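Local coordinates for 401aa long hypothetical glucose-1-phosphate thymidylyltransferase (Sulfolobus tokodaii, PDB 2GGO), which is a bifunctional enzyme in UDP-N-acetylglucosamine and UDP-N-acetylgalactosamine synthesis, with a nucleotidyltransferase section followed by a hexapeptide-repeat section, at residues I52-S55 and K56-E59; P212-I215 and I216-N219. One frame throughout, in Å; residues are numbered along the deposited sequence.

Both contacts are local, each between neighbouring residues of one continuous piece of chain, and both fall in the nucleotidyltransferase section. Contact 1 comes first, where strand 48-53 leads into helix 58-64, within a beta-alpha-beta unit of the mixed seven-stranded sheet; it lies at the surface, its centre about 18 Å from the centre of the chain. Contact 2 lies on helix 212-225, buried, its centre about 6 Å from the centre of the chain, where the helix meets strand 358-359 of the C-terminal beta-helix. The centres of contacts 1 and 2 are about 24 Å apart and the nearest atoms of the two contacts about 14 Å, without touching. Each lies close to a residue probably involved in nucleoside triphosphate binding.

Contact 1: residues I52-S55 and K56-E59; sequences IVSS and KNKE
Lys-56 curls its side chain back over the hydroxymethyl group of Ser-54, and its ammonium atom NZ donates to Ser-54 OG at 2.9 Å. The lysine chain is bent at its last two torsions, each -91°, which turns NZ back to the serine. The fit is tight: Lys-56 CG lies only 3.0 Å from Ser-54 OG, and the first torsion of the lysine is strained, at 21° well away from a staggered position. Ser-54 OG, set between its own backbone N and carbonyl carbon, is turned to the side where Lys-56 NZ and Asn-57 lie. Beside it, a water accepts from both Ser-54 N and Asn-57 ND2, tying the asparagine amide to the backbone of the loop.

The turn is closed by main-chain bonds. Asn-57 N donates to Ser-54 O over 2.9 Å with a bent N-H...O angle of 132°, and Lys-58 N reaches Ser-55 O at 3.2 Å. A second water accepts from Glu-59 N at 2.8 Å. Val-53 CG2 lies 3.9 Å from Lys-58 CA, a van der Waals contact across the turn.

This is the strand-to-helix turn of a beta-alpha-beta unit. Ser-54 lies about 5 Å, side chain to side chain, from Ala-8, a probable nucleoside triphosphate-binding residue. Strand 48-53 runs between strands 2-6 and 69-72; Val-53 touches Ile-70 and Lys-58 touches Thr-72, both of strand 69-72.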
# COMPACT_ATOMS: atom_id res chain seq x y z
N ILE A 52 -16.19 3.69 -3.30
CA ILE A 52 -16.49 4.95 -2.61
C ILE A 52 -15.17 5.71 -2.43
O ILE A 52 -14.20 5.20 -1.88
CB ILE A 52 -17.21 4.70 -1.29
CG1 ILE A 52 -18.56 4.02 -1.60
CG2 ILE A 52 -17.44 6.03 -0.53
CD1 ILE A 52 -18.91 2.87 -0.68
N VAL A 53 -15.15 6.92 -2.95
CA VAL A 53 -13.96 7.74 -3.01
C VAL A 53 -14.27 9.13 -2.43
O VAL A 53 -15.42 9.42 -2.07
CB VAL A 53 -13.42 7.83 -4.46
CG1 VAL A 53 -13.28 6.46 -5.05
CG2 VAL A 53 -14.31 8.69 -5.37
N SER A 54 -13.26 9.98 -2.31
CA SER A 54 -13.51 11.36 -1.94
C SER A 54 -13.72 12.15 -3.23
O SER A 54 -13.25 11.74 -4.30
CB SER A 54 -12.35 11.90 -1.12
OG SER A 54 -11.16 11.93 -1.90
N SER A 55 -14.43 13.28 -3.13
CA SER A 55 -14.70 14.16 -4.30
C SER A 55 -13.42 14.65 -4.96
O SER A 55 -13.31 14.62 -6.20
CB SER A 55 -15.55 15.35 -3.86
OG SER A 55 -16.42 14.94 -2.81
N LYS A 56 -12.46 15.06 -4.13
CA LYS A 56 -11.07 15.33 -4.58
C LYS A 56 -10.59 14.26 -5.55
O LYS A 56 -10.00 14.61 -6.59
CB LYS A 56 -10.06 15.46 -3.42
CG LYS A 56 -10.49 14.81 -2.07
CD LYS A 56 -9.41 14.81 -0.93
CE LYS A 56 -8.51 13.54 -0.91
NZ LYS A 56 -9.02 12.42 -0.04
N ASN A 57 -10.84 12.99 -5.23
CA ASN A 57 -10.26 11.85 -5.97
C ASN A 57 -11.15 11.24 -7.06
O ASN A 57 -10.71 10.38 -7.83
CB ASN A 57 -9.73 10.77 -5.00
CG ASN A 57 -8.62 11.28 -4.07
OD1 ASN A 57 -8.00 12.32 -4.33
ND2 ASN A 57 -8.37 10.56 -2.98
N LYS A 58 -12.38 11.71 -7.15
CA LYS A 58 -13.38 11.23 -8.12
C LYS A 58 -12.89 11.15 -9.57
O LYS A 58 -13.20 10.20 -10.29
CB LYS A 58 -14.63 12.13 -8.03
CG LYS A 58 -15.60 12.05 -9.20
CD LYS A 58 -16.26 13.44 -9.48
CE LYS A 58 -15.24 14.62 -9.76
NZ LYS A 58 -14.76 14.79 -11.19
N GLU A 59 -12.16 12.17 -10.00
CA GLU A 59 -11.74 12.30 -11.40
C GLU A 59 -10.68 11.28 -11.77
O GLU A 59 -10.70 10.69 -12.86
CB GLU A 59 -11.18 13.71 -11.65
CG GLU A 59 -10.74 13.94 -13.12
CD GLU A 59 -9.26 14.36 -13.29
OE1 GLU A 59 -9.00 15.29 -14.10
OE2 GLU A 59 -8.34 13.77 -12.66
O HOH W 1 -10.45 8.71 -2.35
O HOH W 2 -11.96 14.41 -8.31

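Contact 2: residues P212-I215 and I216-N219; sequences PWNI and IDVN
Helix 212-225 carries this contact near its N-terminal end, where side chains and carbonyls meet three and four residues apart. Ile-215 O takes two N-H groups from one residue: Asn-219 N at 3.3 Å and Asn-219 ND2 at 2.9 Å. They arrive from opposite faces of the carbonyl plane. The side-chain bond is the straighter of the two, with an N-H...O angle of 159°, and the oxygen lies nearly in the plane of the asparagine amide. Asn-219 CG is swung to an unusual chi1 of -100°, bringing the amide back alongside Ile-215, whose CG2 lies 3.7 Å from Asn-219 ND2. The same amide is held from beyond the helix: Asn-219 OD1 accepts from Leu-29 N and ND2 also donates to Pro-27 O, so its rotation is fixed by backbone groups on both ends.

Regular alpha-helical bonding runs through the segment, as in the nearly straight pair Val-218 N to Asn-214 O (2.9 Å). Trp-213 O accepts from Asp-217 N at 3.2 Å and, weakly, from Ile-216 N. This is the helix that follows strand 206-208 in the nucleotidyltransferase section, and near its N-terminal end one side faces the hexapeptide-repeat beta-helix: Pro-212 and Trp-213 both touch Phe-358 there.

Asp-217 lies side by side with Trp-213, its OD2 4.0 Å from the indole CD1, and the ring and carboxylate planes stand 76° apart. The same OD2 comes within 3.4 Å of Asn-214 CA. Asn-214, Asp-217 and Val-218 all reach Met-207 of strand 206-208, while Ile-215 packs on Ile-17 and Val-26.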
# COMPACT_ATOMS: atom_id res chain seq x y z
N PRO A 212 4.21 3.93 5.29
CA PRO A 212 4.90 3.92 3.98
C PRO A 212 5.83 2.73 3.81
O PRO A 212 5.91 2.17 2.71
CB PRO A 212 5.65 5.27 3.93
CG PRO A 212 5.02 6.10 4.97
CD PRO A 212 4.54 5.15 6.05
N TRP A 213 6.45 2.28 4.88
CA TRP A 213 7.26 1.09 4.73
C TRP A 213 6.51 -0.15 4.34
O TRP A 213 7.14 -1.05 3.79
CB TRP A 213 8.15 0.84 5.93
CG TRP A 213 7.46 0.77 7.18
CD1 TRP A 213 6.99 -0.36 7.75
CD2 TRP A 213 7.10 1.86 8.06
NE1 TRP A 213 6.33 -0.05 8.93
CE2 TRP A 213 6.42 1.30 9.15
CE3 TRP A 213 7.29 3.25 8.03
CZ2 TRP A 213 5.93 2.07 10.21
CZ3 TRP A 213 6.81 4.02 9.08
CH2 TRP A 213 6.15 3.42 10.16
N ASN A 214 5.19 -0.23 4.60
CA ASN A 214 4.38 -1.38 4.14
C ASN A 214 4.32 -1.50 2.65
O ASN A 214 4.11 -2.58 2.15
CB ASN A 214 2.97 -1.42 4.70
CG ASN A 214 2.92 -1.39 6.23
OD1 ASN A 214 3.65 -2.10 6.93
ND2 ASN A 214 2.00 -0.61 6.75
N ILE A 215 4.55 -0.43 1.91
CA ILE A 215 4.74 -0.56 0.46
C ILE A 215 5.92 -1.49 0.10
O ILE A 215 5.88 -2.25 -0.88
CB ILE A 215 4.89 0.84 -0.21
CG1 ILE A 215 3.77 1.78 0.24
CG2 ILE A 215 5.02 0.71 -1.74
CD1 ILE A 215 3.66 3.10 -0.58
N ILE A 216 6.98 -1.41 0.91
CA ILE A 216 8.10 -2.36 0.79
C ILE A 216 7.64 -3.78 1.19
O ILE A 216 7.78 -4.70 0.44
CB ILE A 216 9.39 -1.92 1.55
CG1 ILE A 216 9.80 -0.49 1.12
CG2 ILE A 216 10.50 -2.82 1.10
CD1 ILE A 216 10.76 0.32 2.11
N ASP A 217 7.10 -3.93 2.38
CA ASP A 217 6.46 -5.16 2.79
C ASP A 217 5.68 -5.85 1.64
O ASP A 217 6.10 -6.92 1.15
CB ASP A 217 5.54 -4.86 3.99
CG ASP A 217 6.29 -4.35 5.18
OD1 ASP A 217 7.52 -4.47 5.16
OD2 ASP A 217 5.68 -3.80 6.14
N VAL A 218 4.59 -5.25 1.15
CA VAL A 218 3.81 -6.04 0.13
C VAL A 218 4.52 -6.31 -1.19
O VAL A 218 4.28 -7.32 -1.90
CB VAL A 218 2.37 -5.47 -0.13
CG1 VAL A 218 1.61 -5.43 1.15
CG2 VAL A 218 2.48 -4.07 -0.66
N ASN A 219 5.40 -5.40 -1.58
CA ASN A 219 6.04 -5.56 -2.88
C ASN A 219 7.04 -6.66 -2.73
O ASN A 219 7.26 -7.42 -3.67
CB ASN A 219 6.74 -4.24 -3.26
CG ASN A 219 5.97 -3.43 -4.21
OD1 ASN A 219 6.00 -3.66 -5.40
ND2 ASN A 219 5.27 -2.43 -3.71